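Local coordinates for protein glutathione peroxidase (Hypocrea jecorina, PDB 6VPD) that probably reduces hydroperoxides to alcohols with thioredoxin as electron donor, as a thioredoxin-fold peroxidase of the glutathione peroxidase family, at residues A[25-28]-A[29-33]; A[42-45]-A[46-49]; A[129-133]-A[134-138]; A[173-176]-A[177-180]. All blocks are in the same frame, centred on the assembly; numbering follows the deposited sequence.

Overall arrangement
Contacts 1, 2 and 3 cluster in space around the N-terminal segment, while contact 4 stands on the opposite side of the chain's centre from each of them, its centre about 23 to 25 Å from theirs. Contact 1 lies between its two neighbours: its centre is about 10 Å from that of contact 2, with F30 packed against L44 and Y47, and about 12 Å from that of contact 3, where F32 and F29 meet W137. Contacts 2 and 3 do not touch, although their nearest atoms are about 4 Å apart. All four are short turns or helix starts linking elements of a thioredoxin fold, and they lie away from C61, the predicted active-site residue.

Contact 1 of 4, residues A[25-28]-A[29-33]; sequences SATS and FFDFK
S28 and D31 hold each other by two hydrogen bonds at the start of a short 3-10 segment, 29-31. The backbone N of S28 donates to OD2 of D31 at 3.1 Å, a nearly straight bond (169°) that reaches the oxygen from above the carboxylate plane. In return, the N of D31 donates to the O of S28 at 2.8 Å, and N of F32 follows with a like bond to O of F29. The carboxylate can turn back to S28 because its CG stands beside the N of D31 (chi1 -67°), and the short aspartate arm suits that reach. With S28 taken as the cap, the first bond resembles one half of a capping box; the reciprocal bond is absent, because N of D31 donates to the carbonyl O of S28 rather than to OG, which receives a weak bond from N of F30 at 2.9 Å.

Apolar contacts flank this polar pair. CG2 of T27 rests 4.1 Å from CE1 of the F32 ring, the two side chains meeting at about a right angle, and also borders the D31 carboxylate. CD2 of F29 lies 3.8 Å above one face of the F30 ring, toward its rim. Phenylalanine suits F29 and F30, whose broad rings fill the interior, F29 continuing onto V52 and V54 of strand 51-58; the F32 ring meets T27 and W137.

The chemistry divides the turn in two: the aspartate carboxylate, with a weak contribution from the serine hydroxyl, binds backbone N-H groups, while the aromatic rings fasten the N-terminal chain to the body of the domain.

Contact 2 of 4, residues A[42-45]-A[46-49]; sequences VDLS and QYKG
Three backbone bonds, each spanning three residues, wind the chain into a 3-10 turn: N of Q46 to O of D43 (3.2 Å), N of Y47 to O of L44 (3.1 Å) and N of K48 to O of S45 (2.9 Å). D43 starts the turn with its side chain as well, OD1 accepting from N of S45 at 3.0 Å in an Asx turn; OG of S45 adds a weak bond to the same oxygen. A short carboxylate and a small hydroxyl suit this tight corner. The turn leaves strand 41-43, the second arm of a beta-hairpin with 33-35, and leads toward strand 51-58 of the central thioredoxin-fold sheet.

Q46 has CG between its own N and carbonyl carbon (chi1 88°), which carries that methylene over the centre of the Y47 ring, 3.6 Å above its plane. The extended chain then brings OE1 of Q46 within 3.7 Å of CG1 of V42. At the edge of the same tyrosine ring, near its plane, CD2 of L44 lies 4.0 Å from CD2 of Y47. Both residues turn apolar surface to L88 of strand 85-92. Glycine readily accepts the positive phi at G49, whose O accepts from NH1 of R162.

Contact 3 of 4, residues A[129-133]-A[134-138]; sequences DDAHP and LYKWL
H132 occupies the N-cap of helix 133-141, its ring nitrogen ND1 accepting from the backbone N of L134 at 2.9 Å. The donor lies close to the imidazole plane and the bond is fairly straight (159°). With CG anti to its own N (chi1 -172°), the ring of H132 can present ND1 to the amide of L134. An amide of the first turn, which has no earlier helical carbonyl to bind, is thereby satisfied. P133 suits the first helical position because it brings no N-H in need of a partner.

The carbonyl O of H132 receives two donors: N of K136 at 3.1 Å, and N of Y135 in a weak bond. N of W137 donates to O of P133 at 3.1 Å and carries the helical pattern onward. K136 runs extended back over the preceding loop, its CG 4.1 Å from CB of A131, until NZ donates to O of D129 at 2.8 Å. The long lysine chain is what spans that gap, though D129 is poorly ordered.

Helix 133-141 lies over the sheet and beside the N-terminal hairpin: Y135 and L138 reach V54 of strand 51-58, W137 and L138 meet V166 of strand 166-170, and H132 and L134 cover V34 of strand 33-35.

Contact 4 of 4, residues A[173-176]-A[177-180]; sequences TTEP and EKIQ
The chain enters helix 176-188, the last helix of this thioredoxin fold, where E175 and P176 lead into E177 and K178. Two 3-10-like bonds, each spanning three residues, mark the entry. The N of K178 donates to O of E175 at 2.7 Å. The N of I179 donates to O of P176 in a weak bond of 3.1 Å. Proline fits the entry: its ring fixes phi near a helical value, and it has no N-H to satisfy.

The side chain of E177 is bent at chi2 (62°), bringing its carboxylate back beside the P176 ring, with OE1 3.7 Å from CD of P176. The E175 side chain reaches K178, three residues on, OE2 lying 3.7 Å from CB of K178. Glutamates at the amino end of a helix would probably be favoured by the helix dipole. The K178 chain is extended and passes T174: CG2 of T174 comes to CD of K178, the two side chains crossing at about a right angle.

Beneath this turn, P176 packs on L70 and V73 of helix 64-80, and both P176 and I179 touch K157 of strand 157-160, whose NZ also donates to O of T174. T173, just before the turn, packs on V73 of the second subunit.

Contact 1 of 4, residues A[25-28]-A[29-33]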
ATOM      1  N   SER A  25       7.334 -11.239  24.312  1.00 77.17           N
ATOM      2  CA  SER A  25       7.864 -10.932  25.639  1.00 80.00           C
ATOM      3  C   SER A  25       6.863 -11.240  26.767  1.00 82.30           C
ATOM      4  O   SER A  25       6.715 -10.433  27.691  1.00 84.12           O
ATOM      5  CB  SER A  25       8.281  -9.460  25.709  1.00 81.33           C
ATOM      6  OG  SER A  25       7.286  -8.628  25.133  1.00 73.48           O
ATOM      7  N   ALA A  26       6.176 -12.395  26.674  1.00 81.42           N
ATOM      8  CA  ALA A  26       5.201 -12.903  27.651  1.00 68.67           C
ATOM      9  C   ALA A  26       4.010 -11.966  27.837  1.00 65.53           C
ATOM     10  O   ALA A  26       3.039 -12.298  28.533  1.00 58.12           O
ATOM     11  CB  ALA A  26       5.868 -13.175  29.002  1.00 70.06           C
ATOM     12  N   THR A  27       4.078 -10.791  27.222  1.00 64.04           N
ATOM     13  CA  THR A  27       2.928  -9.913  27.189  1.00 54.74           C
ATOM     14  C   THR A  27       1.874 -10.496  26.255  1.00 50.69           C
ATOM     15  O   THR A  27       2.177 -11.223  25.299  1.00 43.98           O
ATOM     16  CB  THR A  27       3.331  -8.515  26.729  1.00 50.18           C
ATOM     17  OG1 THR A  27       4.642  -8.217  27.209  1.00 59.26           O
ATOM     18  CG2 THR A  27       2.369  -7.474  27.279  1.00 46.81           C
ATOM     19  N   SER A  28       0.624 -10.198  26.563  1.00 45.38           N
ATOM     20  CA  SER A  28      -0.494 -10.578  25.736  1.00 40.00           C
ATOM     21  C   SER A  28      -1.246  -9.318  25.355  1.00 41.57           C
ATOM     22  O   SER A  28      -1.278  -8.342  26.113  1.00 44.08           O
ATOM     23  CB  SER A  28      -1.432 -11.527  26.448  1.00 42.45           C
ATOM     24  OG  SER A  28      -2.700 -10.908  26.592  1.00 44.65           O
ATOM     25  N   PHE A  29      -1.851  -9.362  24.173  1.00 30.80           N
ATOM     26  CA  PHE A  29      -2.632  -8.238  23.686  1.00 33.54           C
ATOM     27  C   PHE A  29      -3.655  -7.802  24.717  1.00 32.01           C
ATOM     28  O   PHE A  29      -3.886  -6.607  24.907  1.00 34.36           O
ATOM     29  CB  PHE A  29      -3.300  -8.642  22.363  1.00 32.57           C
ATOM     30  CG  PHE A  29      -4.305  -7.668  21.849  1.00 30.02           C
ATOM     31  CD1 PHE A  29      -3.910  -6.567  21.098  1.00 36.65           C
ATOM     32  CD2 PHE A  29      -5.649  -7.879  22.064  1.00 29.18           C
ATOM     33  CE1 PHE A  29      -4.851  -5.672  20.587  1.00 31.97           C
ATOM     34  CE2 PHE A  29      -6.584  -6.993  21.567  1.00 34.30           C
ATOM     35  CZ  PHE A  29      -6.185  -5.890  20.818  1.00 33.77           C
ATOM     36  N   PHE A  30      -4.249  -8.748  25.423  1.00 33.59           N
ATOM     37  CA  PHE A  30      -5.279  -8.358  26.382  1.00 41.80           C
ATOM     38  C   PHE A  30      -4.715  -7.704  27.656  1.00 41.08           C
ATOM     39  O   PHE A  30      -5.510  -7.312  28.525  1.00 42.17           O
ATOM     40  CB  PHE A  30      -6.143  -9.579  26.719  1.00 41.54           C
ATOM     41  CG  PHE A  30      -6.663 -10.320  25.492  1.00 39.84           C
ATOM     42  CD1 PHE A  30      -7.677  -9.781  24.706  1.00 37.90           C
ATOM     43  CD2 PHE A  30      -6.136 -11.557  25.134  1.00 37.55           C
ATOM     44  CE1 PHE A  30      -8.152 -10.468  23.586  1.00 35.45           C
ATOM     45  CE2 PHE A  30      -6.605 -12.242  24.021  1.00 34.45           C
ATOM     46  CZ  PHE A  30      -7.616 -11.696  23.251  1.00 34.87           C
ATOM     47  N   ASP A  31      -3.387  -7.549  27.778  1.00 38.43           N
ATOM     48  CA  ASP A  31      -2.800  -6.744  28.847  1.00 40.60           C
ATOM     49  C   ASP A  31      -2.984  -5.239  28.627  1.00 40.66           C
ATOM     50  O   ASP A  31      -2.751  -4.456  29.556  1.00 35.62           O
ATOM     51  CB  ASP A  31      -1.289  -7.035  28.995  1.00 44.89           C
ATOM     52  CG  ASP A  31      -0.988  -8.463  29.491  1.00 54.97           C
ATOM     53  OD1 ASP A  31      -1.926  -9.119  29.984  1.00 59.28           O
ATOM     54  OD2 ASP A  31       0.180  -8.925  29.392  1.00 45.43           O
ATOM     55  N   PHE A  32      -3.380  -4.806  27.435  1.00 39.85           N
ATOM     56  CA  PHE A  32      -3.272  -3.390  27.117  1.00 34.95           C
ATOM     57  C   PHE A  32      -4.589  -2.671  27.379  1.00 36.40           C
ATOM     58  O   PHE A  32      -5.659  -3.279  27.422  1.00 44.57           O
ATOM     59  CB  PHE A  32      -2.856  -3.191  25.667  1.00 32.92           C
ATOM     60  CG  PHE A  32      -1.393  -3.406  25.412  1.00 34.59           C
ATOM     61  CD1 PHE A  32      -0.911  -4.662  25.096  1.00 30.60           C
ATOM     62  CD2 PHE A  32      -0.495  -2.333  25.461  1.00 33.16           C
ATOM     63  CE1 PHE A  32       0.442  -4.854  24.861  1.00 33.99           C
ATOM     64  CE2 PHE A  32       0.848  -2.517  25.218  1.00 25.28           C
ATOM     65  CZ  PHE A  32       1.319  -3.777  24.917  1.00 30.59           C
ATOM     66  N   LYS A  33      -4.485  -1.361  27.575  1.00 33.95           N
ATOM     67  CA  LYS A  33      -5.619  -0.455  27.683  1.00 38.53           C
ATOM     68  C   LYS A  33      -5.494   0.581  26.575  1.00 37.51           C
ATOM     69  O   LYS A  33      -4.385   0.978  26.214  1.00 34.55           O
ATOM     70  CB  LYS A  33      -5.667   0.249  29.055  1.00 39.12           C
ATOM     71  CG  LYS A  33      -5.777  -0.674  30.253  1.00 36.70           C
ATOM     72  CD  LYS A  33      -4.393  -1.115  30.744  1.00 36.79           C
ATOM     73  CE  LYS A  33      -4.511  -2.112  31.902  1.00 47.01           C
ATOM     74  NZ  LYS A  33      -3.227  -2.247  32.673  1.00 54.93           N
TER

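Contact 2 of 4, residues A[42-45]-A[46-49]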
ATOM      1  N   VAL A  42     -10.541   1.976  27.606  1.00 49.94           N
ATOM      2  CA  VAL A  42     -11.092   0.647  27.380  1.00 48.24           C
ATOM      3  C   VAL A  42     -10.055  -0.360  27.829  1.00 48.47           C
ATOM      4  O   VAL A  42      -8.870  -0.242  27.482  1.00 43.81           O
ATOM      5  CB  VAL A  42     -11.432   0.421  25.895  1.00 52.87           C
ATOM      6  CG1 VAL A  42     -11.824  -1.044  25.645  1.00 46.55           C
ATOM      7  CG2 VAL A  42     -12.508   1.393  25.426  1.00 56.22           C
ATOM      8  N   ASP A  43     -10.486  -1.358  28.592  1.00 52.10           N
ATOM      9  CA  ASP A  43      -9.595  -2.447  28.947  1.00 48.15           C
ATOM     10  C   ASP A  43      -9.756  -3.571  27.934  1.00 46.53           C
ATOM     11  O   ASP A  43     -10.864  -4.085  27.733  1.00 45.73           O
ATOM     12  CB  ASP A  43      -9.855  -2.947  30.360  1.00 50.04           C
ATOM     13  CG  ASP A  43      -8.719  -3.804  30.868  1.00 56.10           C
ATOM     14  OD1 ASP A  43      -7.988  -4.400  30.028  1.00 55.33           O
ATOM     15  OD2 ASP A  43      -8.543  -3.869  32.103  1.00 61.24           O
ATOM     16  N   LEU A  44      -8.652  -3.942  27.290  1.00 44.61           N
ATOM     17  CA  LEU A  44      -8.694  -4.969  26.258  1.00 47.31           C
ATOM     18  C   LEU A  44      -8.827  -6.380  26.828  1.00 45.22           C
ATOM     19  O   LEU A  44      -9.118  -7.313  26.075  1.00 46.97           O
ATOM     20  CB  LEU A  44      -7.453  -4.850  25.363  1.00 39.44           C
ATOM     21  CG  LEU A  44      -7.472  -3.592  24.483  1.00 36.22           C
ATOM     22  CD1 LEU A  44      -6.283  -3.575  23.566  1.00 36.21           C
ATOM     23  CD2 LEU A  44      -8.755  -3.475  23.668  1.00 30.00           C
ATOM     24  N   SER A  45      -8.640  -6.565  28.133  1.00 47.30           N
ATOM     25  CA  SER A  45      -8.934  -7.857  28.735  1.00 45.15           C
ATOM     26  C   SER A  45     -10.417  -8.206  28.647  1.00 44.12           C
ATOM     27  O   SER A  45     -10.772  -9.383  28.743  1.00 43.19           O
ATOM     28  CB  SER A  45      -8.507  -7.854  30.190  1.00 45.36           C
ATOM     29  OG  SER A  45      -9.358  -6.970  30.915  1.00 51.12           O
ATOM     30  N   GLN A  46     -11.295  -7.212  28.481  1.00 45.29           N
ATOM     31  CA  GLN A  46     -12.712  -7.500  28.277  1.00 41.91           C
ATOM     32  C   GLN A  46     -12.944  -8.352  27.039  1.00 46.03           C
ATOM     33  O   GLN A  46     -14.018  -8.949  26.906  1.00 44.04           O
ATOM     34  CB  GLN A  46     -13.516  -6.204  28.140  1.00 44.17           C
ATOM     35  CG  GLN A  46     -13.581  -5.679  26.703  1.00 47.85           C
ATOM     36  CD  GLN A  46     -14.475  -4.458  26.539  1.00 51.89           C
ATOM     37  OE1 GLN A  46     -14.242  -3.417  27.152  1.00 54.92           O
ATOM     38  NE2 GLN A  46     -15.501  -4.582  25.699  1.00 53.33           N
ATOM     39  N   TYR A  47     -11.972  -8.404  26.124  1.00 44.61           N
ATOM     40  CA  TYR A  47     -12.032  -9.241  24.935  1.00 43.55           C
ATOM     41  C   TYR A  47     -11.219 -10.528  25.068  1.00 40.77           C
ATOM     42  O   TYR A  47     -11.031 -11.232  24.068  1.00 36.91           O
ATOM     43  CB  TYR A  47     -11.546  -8.453  23.715  1.00 45.83           C
ATOM     44  CG  TYR A  47     -12.379  -7.237  23.361  1.00 46.11           C
ATOM     45  CD1 TYR A  47     -13.677  -7.386  22.898  1.00 49.98           C
ATOM     46  CD2 TYR A  47     -11.857  -5.948  23.445  1.00 45.55           C
ATOM     47  CE1 TYR A  47     -14.458  -6.291  22.552  1.00 49.52           C
ATOM     48  CE2 TYR A  47     -12.644  -4.828  23.101  1.00 50.71           C
ATOM     49  CZ  TYR A  47     -13.949  -5.023  22.654  1.00 51.77           C
ATOM     50  OH  TYR A  47     -14.758  -3.971  22.285  1.00 51.44           O
ATOM     51  N   LYS A  48     -10.735 -10.854  26.267  1.00 37.67           N
ATOM     52  CA  LYS A  48      -9.847 -12.003  26.420  1.00 37.47           C
ATOM     53  C   LYS A  48     -10.492 -13.275  25.867  1.00 42.35           C
ATOM     54  O   LYS A  48     -11.705 -13.480  25.978  1.00 41.92           O
ATOM     55  CB  LYS A  48      -9.484 -12.182  27.896  1.00 41.58           C
ATOM     56  CG  LYS A  48      -8.465 -13.282  28.163  1.00 49.83           C
ATOM     57  CD  LYS A  48      -7.986 -13.280  29.604  1.00 48.56           C
ATOM     58  CE  LYS A  48      -7.056 -12.110  29.886  1.00 54.31           C
ATOM     59  NZ  LYS A  48      -6.469 -12.148  31.273  1.00 67.14           N
ATOM     60  N   GLY A  49      -9.678 -14.125  25.244  1.00 37.82           N
ATOM     61  CA  GLY A  49     -10.187 -15.370  24.703  1.00 35.95           C
ATOM     62  C   GLY A  49     -10.955 -15.246  23.406  1.00 44.80           C
ATOM     63  O   GLY A  49     -11.546 -16.242  22.958  1.00 41.93           O
TER

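Contact 3 of 4, residues A[129-133]-A[134-138]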
ATOM      1  N   ASP A 129       8.054   7.747  18.403  1.00 45.45           N
ATOM      2  CA  ASP A 129       8.257   7.541  19.830  1.00 53.49           C
ATOM      3  C   ASP A 129       7.002   7.884  20.612  1.00 52.25           C
ATOM      4  O   ASP A 129       6.873   7.493  21.781  1.00 46.13           O
ATOM      5  CB  ASP A 129       9.440   8.382  20.323  1.00 62.77           C
ATOM      6  CG  ASP A 129      10.778   7.938  19.726  1.00 72.42           C
ATOM      7  OD1 ASP A 129      11.083   6.720  19.750  1.00 82.65           O
ATOM      8  OD2 ASP A 129      11.524   8.816  19.231  1.00 73.26           O
ATOM      9  N   ASP A 130       6.091   8.602  19.967  1.00 40.04           N
ATOM     10  CA  ASP A 130       4.772   8.938  20.456  1.00 44.51           C
ATOM     11  C   ASP A 130       3.730   7.859  20.170  1.00 46.66           C
ATOM     12  O   ASP A 130       2.553   8.060  20.491  1.00 43.80           O
ATOM     13  CB  ASP A 130       4.323  10.233  19.791  1.00 48.93           C
ATOM     14  CG  ASP A 130       4.312  10.111  18.269  1.00 55.27           C
ATOM     15  OD1 ASP A 130       5.339   9.676  17.698  1.00 54.28           O
ATOM     16  OD2 ASP A 130       3.264  10.397  17.646  1.00 64.35           O
ATOM     17  N   ALA A 131       4.110   6.752  19.530  1.00 41.81           N
ATOM     18  CA  ALA A 131       3.127   5.735  19.177  1.00 41.05           C
ATOM     19  C   ALA A 131       2.495   5.150  20.433  1.00 38.87           C
ATOM     20  O   ALA A 131       3.157   4.984  21.461  1.00 44.59           O
ATOM     21  CB  ALA A 131       3.769   4.620  18.350  1.00 40.13           C
ATOM     22  N   HIS A 132       1.211   4.826  20.350  1.00 36.99           N
ATOM     23  CA  HIS A 132       0.554   4.234  21.503  1.00 36.38           C
ATOM     24  C   HIS A 132       1.281   2.952  21.906  1.00 36.39           C
ATOM     25  O   HIS A 132       1.697   2.178  21.032  1.00 34.08           O
ATOM     26  CB  HIS A 132      -0.914   3.941  21.198  1.00 32.83           C
ATOM     27  CG  HIS A 132      -1.684   3.505  22.400  1.00 34.38           C
ATOM     28  ND1 HIS A 132      -1.509   2.268  22.980  1.00 33.07           N
ATOM     29  CD2 HIS A 132      -2.591   4.157  23.165  1.00 32.53           C
ATOM     30  CE1 HIS A 132      -2.292   2.171  24.041  1.00 34.89           C
ATOM     31  NE2 HIS A 132      -2.957   3.303  24.175  1.00 31.75           N
ATOM     32  N   PRO A 133       1.472   2.704  23.209  1.00 37.60           N
ATOM     33  CA  PRO A 133       2.208   1.492  23.623  1.00 34.68           C
ATOM     34  C   PRO A 133       1.697   0.224  22.974  1.00 31.53           C
ATOM     35  O   PRO A 133       2.501  -0.656  22.647  1.00 30.92           O
ATOM     36  CB  PRO A 133       2.019   1.461  25.151  1.00 32.69           C
ATOM     37  CG  PRO A 133       1.820   2.892  25.530  1.00 35.94           C
ATOM     38  CD  PRO A 133       1.105   3.555  24.360  1.00 35.24           C
ATOM     39  N   LEU A 134       0.383   0.112  22.753  1.00 34.01           N
ATOM     40  CA  LEU A 134      -0.158  -1.058  22.063  1.00 29.55           C
ATOM     41  C   LEU A 134       0.514  -1.278  20.707  1.00 31.97           C
ATOM     42  O   LEU A 134       0.919  -2.399  20.378  1.00 29.93           O
ATOM     43  CB  LEU A 134      -1.667  -0.909  21.886  1.00 29.40           C
ATOM     44  CG  LEU A 134      -2.233  -2.029  21.001  1.00 34.48           C
ATOM     45  CD1 LEU A 134      -2.044  -3.426  21.639  1.00 31.37           C
ATOM     46  CD2 LEU A 134      -3.680  -1.775  20.579  1.00 28.71           C
ATOM     47  N   TYR A 135       0.625  -0.218  19.896  1.00 31.10           N
ATOM     48  CA  TYR A 135       1.220  -0.365  18.571  1.00 32.84           C
ATOM     49  C   TYR A 135       2.724  -0.586  18.631  1.00 36.79           C
ATOM     50  O   TYR A 135       3.278  -1.251  17.745  1.00 38.97           O
ATOM     51  CB  TYR A 135       0.901   0.846  17.696  1.00 35.37           C
ATOM     52  CG  TYR A 135      -0.332   0.580  16.896  1.00 29.09           C
ATOM     53  CD1 TYR A 135      -0.249  -0.030  15.668  1.00 26.09           C
ATOM     54  CD2 TYR A 135      -1.587   0.854  17.416  1.00 31.02           C
ATOM     55  CE1 TYR A 135      -1.376  -0.319  14.939  1.00 28.98           C
ATOM     56  CE2 TYR A 135      -2.736   0.562  16.691  1.00 33.94           C
ATOM     57  CZ  TYR A 135      -2.619  -0.020  15.450  1.00 31.12           C
ATOM     58  OH  TYR A 135      -3.739  -0.316  14.722  1.00 31.26           O
ATOM     59  N   LYS A 136       3.410  -0.047  19.643  1.00 32.62           N
ATOM     60  CA  LYS A 136       4.810  -0.417  19.813  1.00 32.81           C
ATOM     61  C   LYS A 136       4.950  -1.926  20.006  1.00 36.35           C
ATOM     62  O   LYS A 136       5.840  -2.562  19.427  1.00 36.25           O
ATOM     63  CB  LYS A 136       5.418   0.356  20.979  1.00 33.18           C
ATOM     64  CG  LYS A 136       5.623   1.836  20.674  1.00 36.22           C
ATOM     65  CD  LYS A 136       6.407   2.540  21.767  1.00 35.38           C
ATOM     66  CE  LYS A 136       6.388   4.073  21.550  1.00 44.84           C
ATOM     67  NZ  LYS A 136       7.158   4.811  22.594  1.00 48.34           N
ATOM     68  N   TRP A 137       4.035  -2.528  20.765  1.00 31.81           N
ATOM     69  CA  TRP A 137       4.070  -3.971  20.966  1.00 31.91           C
ATOM     70  C   TRP A 137       3.699  -4.728  19.689  1.00 34.60           C
ATOM     71  O   TRP A 137       4.415  -5.653  19.284  1.00 36.38           O
ATOM     72  CB  TRP A 137       3.143  -4.343  22.119  1.00 33.49           C
ATOM     73  CG  TRP A 137       3.085  -5.799  22.422  1.00 34.27           C
ATOM     74  CD1 TRP A 137       3.980  -6.526  23.161  1.00 31.04           C
ATOM     75  CD2 TRP A 137       2.060  -6.714  22.015  1.00 34.15           C
ATOM     76  NE1 TRP A 137       3.570  -7.831  23.240  1.00 41.14           N
ATOM     77  CE2 TRP A 137       2.395  -7.975  22.542  1.00 40.19           C
ATOM     78  CE3 TRP A 137       0.883  -6.584  21.275  1.00 30.96           C
ATOM     79  CZ2 TRP A 137       1.600  -9.099  22.340  1.00 32.78           C
ATOM     80  CZ3 TRP A 137       0.112  -7.700  21.059  1.00 31.02           C
ATOM     81  CH2 TRP A 137       0.469  -8.938  21.588  1.00 31.08           C
ATOM     82  N   LEU A 138       2.573  -4.360  19.047  1.00 30.09           N
ATOM     83  CA  LEU A 138       2.154  -5.034  17.814  1.00 32.98           C
ATOM     84  C   LEU A 138       3.265  -5.050  16.765  1.00 32.45           C
ATOM     85  O   LEU A 138       3.451  -6.046  16.063  1.00 28.47           O
ATOM     86  CB  LEU A 138       0.910  -4.358  17.223  1.00 30.49           C
ATOM     87  CG  LEU A 138      -0.442  -4.588  17.908  1.00 34.08           C
ATOM     88  CD1 LEU A 138      -1.538  -3.843  17.183  1.00 28.86           C
ATOM     89  CD2 LEU A 138      -0.792  -6.054  18.030  1.00 28.61           C
TER

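Contact 4 of 4, residues A[173-176]-A[177-180]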
ATOM      1  N   THR A 173      -2.768  -3.035   1.195  1.00 49.03           N
ATOM      2  CA  THR A 173      -3.159  -3.526  -0.118  1.00 46.94           C
ATOM      3  C   THR A 173      -3.798  -4.909  -0.068  1.00 54.27           C
ATOM      4  O   THR A 173      -4.374  -5.350  -1.070  1.00 57.20           O
ATOM      5  CB  THR A 173      -1.929  -3.560  -1.032  1.00 52.71           C
ATOM      6  OG1 THR A 173      -0.959  -4.479  -0.497  1.00 50.34           O
ATOM      7  CG2 THR A 173      -1.294  -2.163  -1.137  1.00 47.62           C
ATOM      8  N   THR A 174      -3.682  -5.622   1.049  1.00 55.70           N
ATOM      9  CA  THR A 174      -4.338  -6.913   1.181  1.00 56.84           C
ATOM     10  C   THR A 174      -5.812  -6.712   1.514  1.00 57.98           C
ATOM     11  O   THR A 174      -6.184  -5.853   2.326  1.00 50.33           O
ATOM     12  CB  THR A 174      -3.666  -7.762   2.262  1.00 52.69           C
ATOM     13  OG1 THR A 174      -2.282  -7.954   1.946  1.00 45.46           O
ATOM     14  CG2 THR A 174      -4.338  -9.115   2.374  1.00 53.13           C
ATOM     15  N   GLU A 175      -6.625  -7.479   0.889  1.00 60.93           N
ATOM     16  CA  GLU A 175      -8.055  -7.302   1.086  1.00 67.26           C
ATOM     17  C   GLU A 175      -8.526  -8.131   2.280  1.00 66.22           C
ATOM     18  O   GLU A 175      -8.245  -9.342   2.339  1.00 64.43           O
ATOM     19  CB  GLU A 175      -8.823  -7.695  -0.177  1.00 63.67           C
ATOM     20  CG  GLU A 175      -8.560  -9.111  -0.720  1.00 68.05           C
ATOM     21  CD  GLU A 175      -7.161  -9.307  -1.320  1.00 76.98           C
ATOM     22  OE1 GLU A 175      -6.412  -8.312  -1.479  1.00 76.96           O
ATOM     23  OE2 GLU A 175      -6.815 -10.470  -1.634  1.00 83.37           O
ATOM     24  N   PRO A 176      -9.243  -7.503   3.245  1.00 56.87           N
ATOM     25  CA  PRO A 176      -9.766  -8.232   4.416  1.00 59.65           C
ATOM     26  C   PRO A 176     -10.325  -9.633   4.135  1.00 62.67           C
ATOM     27  O   PRO A 176     -10.299 -10.509   5.010  1.00 58.97           O
ATOM     28  CB  PRO A 176     -10.875  -7.296   4.925  1.00 55.15           C
ATOM     29  CG  PRO A 176     -10.447  -5.921   4.497  1.00 55.47           C
ATOM     30  CD  PRO A 176      -9.595  -6.065   3.264  1.00 53.87           C
ATOM     31  N   GLU A 177     -10.829  -9.854   2.915  1.00 63.59           N
ATOM     32  CA  GLU A 177     -11.406 -11.141   2.551  1.00 58.99           C
ATOM     33  C   GLU A 177     -10.358 -12.239   2.495  1.00 57.59           C
ATOM     34  O   GLU A 177     -10.711 -13.424   2.554  1.00 59.14           O
ATOM     35  CB  GLU A 177     -12.137 -11.044   1.205  1.00 61.57           C
ATOM     36  CG  GLU A 177     -13.220  -9.959   1.101  1.00 64.73           C
ATOM     37  CD  GLU A 177     -12.688  -8.536   1.275  1.00 65.80           C
ATOM     38  OE1 GLU A 177     -11.495  -8.288   0.976  1.00 61.81           O
ATOM     39  OE2 GLU A 177     -13.461  -7.658   1.734  1.00 69.35           O
ATOM     40  N   LYS A 178      -9.079 -11.874   2.388  1.00 58.88           N
ATOM     41  CA  LYS A 178      -8.010 -12.866   2.387  1.00 63.17           C
ATOM     42  C   LYS A 178      -7.568 -13.224   3.806  1.00 58.72           C
ATOM     43  O   LYS A 178      -6.984 -14.296   4.013  1.00 58.88           O
ATOM     44  CB  LYS A 178      -6.818 -12.356   1.538  1.00 65.12           C
ATOM     45  CG  LYS A 178      -5.467 -13.053   1.812  1.00 69.60           C
ATOM     46  CD  LYS A 178      -4.272 -12.326   1.200  1.00 66.88           C
ATOM     47  CE  LYS A 178      -3.002 -13.201   1.235  1.00 66.24           C
ATOM     48  NZ  LYS A 178      -1.999 -12.830   0.190  1.00 61.41           N
ATOM     49  N   ILE A 179      -7.866 -12.379   4.795  1.00 59.02           N
ATOM     50  CA  ILE A 179      -7.642 -12.783   6.174  1.00 55.02           C
ATOM     51  C   ILE A 179      -8.697 -13.765   6.657  1.00 53.34           C
ATOM     52  O   ILE A 179      -8.456 -14.481   7.641  1.00 50.25           O
ATOM     53  CB  ILE A 179      -7.644 -11.561   7.097  1.00 51.71           C
ATOM     54  CG1 ILE A 179      -7.014 -10.361   6.414  1.00 48.59           C
ATOM     55  CG2 ILE A 179      -6.910 -11.856   8.396  1.00 51.87           C
ATOM     56  CD1 ILE A 179      -6.977  -9.170   7.335  1.00 47.00           C
ATOM     57  N   GLN A 180      -9.846 -13.825   5.963  1.00 56.36           N
ATOM     58  CA  GLN A 180     -11.060 -14.441   6.499  1.00 49.72           C
ATOM     59  C   GLN A 180     -10.821 -15.873   6.948  1.00 49.17           C
ATOM     60  O   GLN A 180     -11.333 -16.291   7.993  1.00 50.63           O
ATOM     61  CB  GLN A 180     -12.176 -14.396   5.455  1.00 51.83           C
ATOM     62  CG  GLN A 180     -13.551 -14.016   6.011  1.00 60.56           C
ATOM     63  CD  GLN A 180     -14.533 -13.596   4.919  1.00 58.58           C
ATOM     64  OE1 GLN A 180     -14.857 -12.416   4.776  1.00 57.61           O
ATOM     65  NE2 GLN A 180     -15.010 -14.565   4.153  1.00 60.63           N
TER